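Local coordinates for RTX toxin (Vibrio vulnificus CMCP6, PDB 6A7H), which probably cleaves the small GTPases Ras and Rap1 inside host cells, acting as a site-specific endopeptidase of a multidomain bacterial toxin and so inactivating them, at residues A[305-310]-A[430-435]; A[317-322]-A[466-471]. All blocks are in the same frame, centred on the assembly; numbering follows the deposited sequence.

Interaction 1: residues A[305-310]-A[430-435]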
ATOM      1  N   LEU A 305     -13.287  -6.398 -21.076  1.00 33.51           N
ATOM      2  CA  LEU A 305     -12.989  -5.136 -21.744  1.00 33.79           C
ATOM      3  C   LEU A 305     -12.221  -4.193 -20.840  1.00 29.73           C
ATOM      4  O   LEU A 305     -12.572  -4.044 -19.670  1.00 38.67           O
ATOM      5  CB  LEU A 305     -14.266  -4.414 -22.164  1.00 38.24           C
ATOM      6  CG  LEU A 305     -15.253  -5.017 -23.134  1.00 46.05           C
ATOM      7  CD1 LEU A 305     -16.200  -3.915 -23.552  1.00 48.70           C
ATOM      8  CD2 LEU A 305     -14.504  -5.559 -24.315  1.00 53.57           C
ATOM      9  N   LEU A 306     -11.212  -3.522 -21.388  1.00 27.17           N
ATOM     10  CA  LEU A 306     -10.492  -2.485 -20.655  1.00 29.52           C
ATOM     11  C   LEU A 306     -10.752  -1.142 -21.306  1.00 31.56           C
ATOM     12  O   LEU A 306     -10.345  -0.904 -22.445  1.00 32.61           O
ATOM     13  CB  LEU A 306      -8.979  -2.769 -20.612  1.00 27.39           C
ATOM     14  CG  LEU A 306      -8.523  -4.016 -19.837  1.00 34.44           C
ATOM     15  CD1 LEU A 306      -7.020  -4.250 -19.994  1.00 29.81           C
ATOM     16  CD2 LEU A 306      -8.896  -3.898 -18.364  1.00 28.04           C
ATOM     17  N   ILE A 307     -11.434  -0.260 -20.589  1.00 31.19           N
ATOM     18  CA  ILE A 307     -11.714   1.053 -21.131  1.00 32.59           C
ATOM     19  C   ILE A 307     -10.910   2.142 -20.430  1.00 31.45           C
ATOM     20  O   ILE A 307     -10.899   2.230 -19.209  1.00 37.68           O
ATOM     21  CB  ILE A 307     -13.200   1.380 -21.048  1.00 33.47           C
ATOM     22  CG1 ILE A 307     -13.993   0.323 -21.827  1.00 38.80           C
ATOM     23  CG2 ILE A 307     -13.452   2.774 -21.607  1.00 29.74           C
ATOM     24  CD1 ILE A 307     -15.504   0.560 -21.859  1.00 40.78           C
ATOM     25  N   GLY A 308     -10.226   2.965 -21.221  1.00 27.06           N
ATOM     26  CA  GLY A 308      -9.420   4.044 -20.684  1.00 30.27           C
ATOM     27  C   GLY A 308     -10.231   5.279 -20.344  1.00 41.84           C
ATOM     28  O   GLY A 308     -11.261   5.552 -20.964  1.00 55.97           O
ATOM     29  N   GLU A 309      -9.774   6.016 -19.336  1.00 42.09           N
ATOM     30  CA  GLU A 309     -10.358   7.301 -18.992  1.00 41.37           C
ATOM     31  C   GLU A 309      -9.225   8.300 -18.907  1.00 47.48           C
ATOM     32  O   GLU A 309      -8.185   8.020 -18.315  1.00 46.72           O
ATOM     33  CB  GLU A 309     -11.148   7.247 -17.671  1.00 35.54           C
ATOM     34  CG  GLU A 309     -11.783   8.589 -17.295  1.00 40.18           C
ATOM     35  CD  GLU A 309     -12.565   8.567 -15.981  1.00 51.82           C
ATOM     36  OE1 GLU A 309     -13.437   7.679 -15.792  1.00 45.99           O
ATOM     37  OE2 GLU A 309     -12.325   9.469 -15.145  1.00 56.53           O
ATOM     38  N   VAL A 310      -9.429   9.452 -19.531  1.00 59.49           N
ATOM     39  CA  VAL A 310      -8.436  10.517 -19.581  1.00 66.07           C
ATOM     40  C   VAL A 310      -8.726  11.537 -18.483  1.00 73.31           C
ATOM     41  O   VAL A 310      -9.890  11.780 -18.148  1.00 73.11           O
ATOM     42  CB  VAL A 310      -8.426  11.197 -20.983  1.00 59.79           C
ATOM     43  CG1 VAL A 310      -7.670  12.517 -20.971  1.00 67.77           C
ATOM     44  CG2 VAL A 310      -7.844  10.253 -22.033  1.00 54.29           C
ATOM     45  N   LYS A 430     -17.793 -12.443 -17.997  1.00 44.91           N
ATOM     46  CA  LYS A 430     -16.843 -11.428 -18.425  1.00 47.22           C
ATOM     47  C   LYS A 430     -16.954 -10.142 -17.609  1.00 44.95           C
ATOM     48  O   LYS A 430     -17.918  -9.935 -16.861  1.00 42.11           O
ATOM     49  CB  LYS A 430     -17.034 -11.139 -19.908  1.00 46.89           C
ATOM     50  CG  LYS A 430     -17.251 -12.420 -20.706  1.00 48.70           C
ATOM     51  CD  LYS A 430     -16.512 -12.419 -22.018  1.00 46.06           C
ATOM     52  CE  LYS A 430     -16.383 -13.842 -22.536  1.00 42.25           C
ATOM     53  NZ  LYS A 430     -15.621 -13.883 -23.791  1.00 48.54           N
ATOM     54  N   PHE A 431     -15.950  -9.289 -17.752  1.00 38.96           N
ATOM     55  CA  PHE A 431     -15.933  -8.007 -17.055  1.00 35.20           C
ATOM     56  C   PHE A 431     -15.745  -6.843 -18.018  1.00 34.98           C
ATOM     57  O   PHE A 431     -15.308  -7.015 -19.170  1.00 35.68           O
ATOM     58  CB  PHE A 431     -14.822  -7.978 -15.990  1.00 34.97           C
ATOM     59  CG  PHE A 431     -13.421  -8.136 -16.551  1.00 35.03           C
ATOM     60  CD1 PHE A 431     -12.710  -7.034 -17.021  1.00 30.40           C
ATOM     61  CD2 PHE A 431     -12.814  -9.384 -16.591  1.00 37.60           C
ATOM     62  CE1 PHE A 431     -11.416  -7.181 -17.534  1.00 36.39           C
ATOM     63  CE2 PHE A 431     -11.518  -9.542 -17.103  1.00 40.84           C
ATOM     64  CZ  PHE A 431     -10.815  -8.440 -17.573  1.00 33.02           C
ATOM     65  N   VAL A 432     -16.098  -5.664 -17.531  1.00 34.69           N
ATOM     66  CA  VAL A 432     -15.739  -4.411 -18.158  1.00 33.88           C
ATOM     67  C   VAL A 432     -15.119  -3.564 -17.046  1.00 34.02           C
ATOM     68  O   VAL A 432     -15.713  -3.353 -15.991  1.00 35.96           O
ATOM     69  CB  VAL A 432     -16.952  -3.703 -18.812  1.00 40.44           C
ATOM     70  CG1 VAL A 432     -18.078  -3.524 -17.816  1.00 39.54           C
ATOM     71  CG2 VAL A 432     -16.545  -2.360 -19.417  1.00 38.13           C
ATOM     72  N   ALA A 433     -13.892  -3.130 -17.260  1.00 27.43           N
ATOM     73  CA  ALA A 433     -13.197  -2.378 -16.241  1.00 28.24           C
ATOM     74  C   ALA A 433     -12.785  -1.029 -16.819  1.00 32.32           C
ATOM     75  O   ALA A 433     -12.438  -0.929 -17.996  1.00 33.22           O
ATOM     76  CB  ALA A 433     -11.995  -3.161 -15.734  1.00 24.10           C
ATOM     77  N   ILE A 434     -12.859   0.007 -15.999  1.00 33.26           N
ATOM     78  CA  ILE A 434     -12.458   1.332 -16.423  1.00 27.48           C
ATOM     79  C   ILE A 434     -11.242   1.782 -15.619  1.00 34.67           C
ATOM     80  O   ILE A 434     -11.328   1.954 -14.394  1.00 32.20           O
ATOM     81  CB  ILE A 434     -13.603   2.334 -16.262  1.00 31.88           C
ATOM     82  CG1 ILE A 434     -14.777   1.935 -17.166  1.00 34.62           C
ATOM     83  CG2 ILE A 434     -13.132   3.736 -16.616  1.00 31.85           C
ATOM     84  CD1 ILE A 434     -16.069   2.635 -16.832  1.00 35.09           C
ATOM     85  N   TYR A 435     -10.117   1.948 -16.319  1.00 31.45           N
ATOM     86  CA  TYR A 435      -8.848   2.424 -15.746  1.00 30.86           C
ATOM     87  C   TYR A 435      -8.413   3.772 -16.326  1.00 37.87           C
ATOM     88  O   TYR A 435      -8.742   4.112 -17.465  1.00 38.06           O
ATOM     89  CB  TYR A 435      -7.733   1.417 -16.009  1.00 27.45           C
ATOM     90  CG  TYR A 435      -7.769   0.154 -15.178  1.00 26.64           C
ATOM     91  CD1 TYR A 435      -8.569  -0.929 -15.533  1.00 26.85           C
ATOM     92  CD2 TYR A 435      -6.966   0.031 -14.056  1.00 32.19           C
ATOM     93  CE1 TYR A 435      -8.584  -2.084 -14.759  1.00 31.04           C
ATOM     94  CE2 TYR A 435      -6.976  -1.110 -13.286  1.00 26.66           C
ATOM     95  CZ  TYR A 435      -7.779  -2.157 -13.632  1.00 27.53           C
ATOM     96  OH  TYR A 435      -7.755  -3.276 -12.840  1.00 31.50           O
TER
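L306 meets three residues of the neighbouring strand with one methyl. Its CD2 lies 4.0 Å from CE1 of Y435, near CB of A433, and at the edge of the F431 ring, close to its plane. With chi1 at 62° the F431 ring turns toward strand 305-309, bringing its CE1 near that methyl. The small A433 suits a place on the same face as the larger F431 and Y435, and helices 405-422 and 453-457 cover this face.

L305, I307, V432 and I434 occupy the other face. There the side chains of I307 and V432 cross, CD1 lying 3.9 Å from CG2; I307, V432 and I434 are beta-branched, which suits extended strands.

Five backbone hydrogen bonds join the parallel strands. The straightest runs from I307 N to A433 O (2.9 Å, 177° at the hydrogen), while E309 N reaches Y435 O at a more bent 134°. The extended side chain of E309 passes I434, bringing OE1 to 4.0 Å from CG2.

The facing backbone groups are thus paired, L306 and G308 turn their other side to L462, and apolar groups fill both faces, as expected in an alpha/beta core, while E309 OE1, at the strand's C-terminal end, finds a polar partner in H340.

Interaction 2: residues A[317-322]-A[466-471]; sequences GLRFVN and DSNQFT
OD1 of N468 is gripped by two nitrogens of R319, NH1 at 2.9 Å and NH2 at 3.2 Å. Both bonds lie in the guanidinium plane, and the NH1 bond is the straighter, 156° at the hydrogen, the NH2 bond being more bent. The amide and guanidinium planes are only 20° apart, so the end of the arginine meets the oxygen almost flat, although both donors are somewhat tilted from the carbonyl plane. A bend at chi3 turns the long side chain of R319 to this end-on approach. Asparagine fits the loop twice over: its amide offers a neutral acceptor, and its backbone adopts a left-handed conformation that this residue tolerates well.

The same OD1 also lies at the edge of the F320 ring, 3.5 Å from CD1. Over one face of F320 comes F470 from the short strand, in a T-shaped stack with ring planes at 87° and centroids 4.9 Å apart. F470 supplies the edge, its CZ standing 3.4 Å from CZ of F320, toward the rim of that ring. V291 and L298 of helix 290-298 add apolar cover to F320 and F470 respectively.

R319 has further partners within its own helix, a salt bridge to E323 and a hydrogen bond to N316, which also binds D466. Both probably restrain the guanidinium, and the carboxylate of E323 probably helps to balance its charge. N468 of the loop is therefore tied to helix 316-323 by the directional two-nitrogen grip of R319, partly exposed, while F470, at the start of strand 470-473, packs on F320 on the buried side.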
ATOM      1  N   GLY A 317     -16.383   6.219 -20.746  1.00 38.47           N
ATOM      2  CA  GLY A 317     -16.375   4.868 -20.205  1.00 35.13           C
ATOM      3  C   GLY A 317     -17.437   4.667 -19.131  1.00 36.88           C
ATOM      4  O   GLY A 317     -18.189   3.684 -19.150  1.00 38.37           O
ATOM      5  N   LEU A 318     -17.497   5.603 -18.188  1.00 36.99           N
ATOM      6  CA  LEU A 318     -18.487   5.544 -17.118  1.00 38.05           C
ATOM      7  C   LEU A 318     -19.889   5.661 -17.689  1.00 34.24           C
ATOM      8  O   LEU A 318     -20.784   4.909 -17.303  1.00 34.00           O
ATOM      9  CB  LEU A 318     -18.250   6.648 -16.082  1.00 33.08           C
ATOM     10  CG  LEU A 318     -17.136   6.363 -15.074  1.00 34.67           C
ATOM     11  CD1 LEU A 318     -16.758   7.633 -14.288  1.00 27.90           C
ATOM     12  CD2 LEU A 318     -17.586   5.243 -14.151  1.00 24.64           C
ATOM     13  N   ARG A 319     -20.076   6.607 -18.603  1.00 33.75           N
ATOM     14  CA  ARG A 319     -21.367   6.771 -19.261  1.00 37.32           C
ATOM     15  C   ARG A 319     -21.764   5.476 -19.959  1.00 38.46           C
ATOM     16  O   ARG A 319     -22.871   4.984 -19.765  1.00 33.49           O
ATOM     17  CB  ARG A 319     -21.335   7.919 -20.271  1.00 34.77           C
ATOM     18  CG  ARG A 319     -22.627   8.063 -21.083  1.00 42.97           C
ATOM     19  CD  ARG A 319     -22.428   8.939 -22.328  1.00 48.73           C
ATOM     20  NE  ARG A 319     -21.300   8.456 -23.130  1.00 49.13           N
ATOM     21  CZ  ARG A 319     -21.377   7.473 -24.023  1.00 52.42           C
ATOM     22  NH1 ARG A 319     -22.536   6.863 -24.252  1.00 47.37           N
ATOM     23  NH2 ARG A 319     -20.289   7.097 -24.686  1.00 54.09           N
ATOM     24  N   PHE A 320     -20.846   4.921 -20.752  1.00 37.62           N
ATOM     25  CA  PHE A 320     -21.145   3.738 -21.565  1.00 39.79           C
ATOM     26  C   PHE A 320     -21.558   2.529 -20.723  1.00 39.89           C
ATOM     27  O   PHE A 320     -22.553   1.868 -21.021  1.00 44.82           O
ATOM     28  CB  PHE A 320     -19.944   3.342 -22.438  1.00 38.27           C
ATOM     29  CG  PHE A 320     -20.155   2.055 -23.190  1.00 41.59           C
ATOM     30  CD1 PHE A 320     -20.770   2.059 -24.434  1.00 38.71           C
ATOM     31  CD2 PHE A 320     -19.755   0.837 -22.647  1.00 39.24           C
ATOM     32  CE1 PHE A 320     -20.975   0.873 -25.132  1.00 46.45           C
ATOM     33  CE2 PHE A 320     -19.964  -0.348 -23.325  1.00 41.31           C
ATOM     34  CZ  PHE A 320     -20.573  -0.335 -24.576  1.00 46.38           C
ATOM     35  N   VAL A 321     -20.778   2.232 -19.691  1.00 32.85           N
ATOM     36  CA  VAL A 321     -21.059   1.085 -18.830  1.00 43.68           C
ATOM     37  C   VAL A 321     -22.457   1.182 -18.227  1.00 44.80           C
ATOM     38  O   VAL A 321     -23.140   0.166 -18.055  1.00 42.19           O
ATOM     39  CB  VAL A 321     -20.004   0.966 -17.708  1.00 37.62           C
ATOM     40  CG1 VAL A 321     -20.488   0.062 -16.609  1.00 45.11           C
ATOM     41  CG2 VAL A 321     -18.712   0.424 -18.281  1.00 25.48           C
ATOM     42  N   ASN A 322     -22.880   2.415 -17.940  1.00 39.66           N
ATOM     43  CA  ASN A 322     -24.191   2.686 -17.356  1.00 40.79           C
ATOM     44  C   ASN A 322     -25.321   2.588 -18.379  1.00 44.66           C
ATOM     45  O   ASN A 322     -26.271   1.833 -18.187  1.00 54.24           O
ATOM     46  CB  ASN A 322     -24.205   4.073 -16.703  1.00 40.09           C
ATOM     47  CG  ASN A 322     -25.296   4.222 -15.653  1.00 45.77           C
ATOM     48  OD1 ASN A 322     -25.932   3.245 -15.251  1.00 49.04           O
ATOM     49  ND2 ASN A 322     -25.521   5.454 -15.208  1.00 42.84           N
ATOM     50  N   ASP A 466     -18.108   9.550 -27.958  1.00 58.38           N
ATOM     51  CA  ASP A 466     -19.417  10.105 -27.604  1.00 63.99           C
ATOM     52  C   ASP A 466     -20.580   9.360 -28.264  1.00 71.29           C
ATOM     53  O   ASP A 466     -21.729   9.472 -27.826  1.00 68.98           O
ATOM     54  CB  ASP A 466     -19.496  11.592 -27.980  1.00 65.27           C
ATOM     55  CG  ASP A 466     -18.584  12.465 -27.136  1.00 74.27           C
ATOM     56  OD1 ASP A 466     -18.215  12.055 -26.009  1.00 76.17           O
ATOM     57  OD2 ASP A 466     -18.256  13.581 -27.592  1.00 78.07           O
ATOM     58  N   SER A 467     -20.283   8.607 -29.318  1.00 75.80           N
ATOM     59  CA  SER A 467     -21.310   7.863 -30.037  1.00 82.60           C
ATOM     60  C   SER A 467     -21.094   6.354 -29.926  1.00 75.07           C
ATOM     61  O   SER A 467     -21.410   5.607 -30.854  1.00 82.27           O
ATOM     62  CB  SER A 467     -21.348   8.290 -31.511  1.00 90.48           C
ATOM     63  OG  SER A 467     -20.054   8.270 -32.092  1.00 91.17           O
ATOM     64  N   ASN A 468     -20.552   5.923 -28.789  1.00 62.01           N
ATOM     65  CA  ASN A 468     -20.319   4.507 -28.500  1.00 54.71           C
ATOM     66  C   ASN A 468     -19.478   3.761 -29.535  1.00 57.04           C
ATOM     67  O   ASN A 468     -19.646   2.555 -29.711  1.00 56.13           O
ATOM     68  CB  ASN A 468     -21.651   3.777 -28.332  1.00 51.91           C
ATOM     69  CG  ASN A 468     -22.466   4.320 -27.186  1.00 54.37           C
ATOM     70  OD1 ASN A 468     -21.923   4.888 -26.238  1.00 57.69           O
ATOM     71  ND2 ASN A 468     -23.778   4.164 -27.267  1.00 49.46           N
ATOM     72  N   GLN A 469     -18.578   4.468 -30.214  1.00 62.87           N
ATOM     73  CA  GLN A 469     -17.629   3.818 -31.121  1.00 64.18           C
ATOM     74  C   GLN A 469     -16.364   3.422 -30.378  1.00 53.74           C
ATOM     75  O   GLN A 469     -15.671   4.277 -29.836  1.00 51.92           O
ATOM     76  CB  GLN A 469     -17.271   4.732 -32.295  1.00 69.82           C
ATOM     77  CG  GLN A 469     -18.432   5.004 -33.219  1.00 88.71           C
ATOM     78  CD  GLN A 469     -18.992   3.728 -33.816  1.00 98.91           C
ATOM     79  OE1 GLN A 469     -18.242   2.820 -34.186  1.00 99.36           O
ATOM     80  NE2 GLN A 469     -20.319   3.642 -33.896  1.00103.83           N
ATOM     81  N   PHE A 470     -16.065   2.126 -30.361  1.00 49.96           N
ATOM     82  CA  PHE A 470     -14.843   1.631 -29.736  1.00 46.69           C
ATOM     83  C   PHE A 470     -13.665   1.729 -30.685  1.00 48.06           C
ATOM     84  O   PHE A 470     -13.810   1.475 -31.879  1.00 50.85           O
ATOM     85  CB  PHE A 470     -15.012   0.177 -29.293  1.00 47.43           C
ATOM     86  CG  PHE A 470     -15.847   0.010 -28.061  1.00 44.66           C
ATOM     87  CD1 PHE A 470     -15.263   0.048 -26.803  1.00 46.21           C
ATOM     88  CD2 PHE A 470     -17.217  -0.193 -28.155  1.00 45.23           C
ATOM     89  CE1 PHE A 470     -16.034  -0.110 -25.645  1.00 44.51           C
ATOM     90  CE2 PHE A 470     -17.997  -0.345 -27.008  1.00 49.68           C
ATOM     91  CZ  PHE A 470     -17.399  -0.304 -25.745  1.00 38.44           C
ATOM     92  N   THR A 471     -12.504   2.104 -30.153  1.00 45.97           N
ATOM     93  CA  THR A 471     -11.242   1.973 -30.884  1.00 49.40           C
ATOM     94  C   THR A 471     -10.158   1.382 -29.984  1.00 48.71           C
ATOM     95  O   THR A 471     -10.173   1.558 -28.764  1.00 46.18           O
ATOM     96  CB  THR A 471     -10.735   3.321 -31.452  1.00 57.00           C
ATOM     97  OG1 THR A 471     -10.821   4.334 -30.444  1.00 60.34           O
ATOM     98  CG2 THR A 471     -11.557   3.743 -32.665  1.00 51.97           C
TER

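In the fold
Interactions 1 and 2 lie 10 Å apart, centre to centre, and are joined by helix 316-323, which belongs to interaction 2, follows strand 304-309 in the chain and packs on the sheet face carrying V432 and I434. CD1 of I434 comes within 3.3 Å of G317 O, and CG2 of V432 within 3.7 Å of CG2 of V321. The helix thus faces the sheet with L318 and V321 and segment 466-471 with R319 and F320. F470 also touches I307, and L462 of strand 461-464, the antiparallel partner of 470-473, bonds to the backbone of L306 and G308, so the C-terminal hairpin is tied to both contacts.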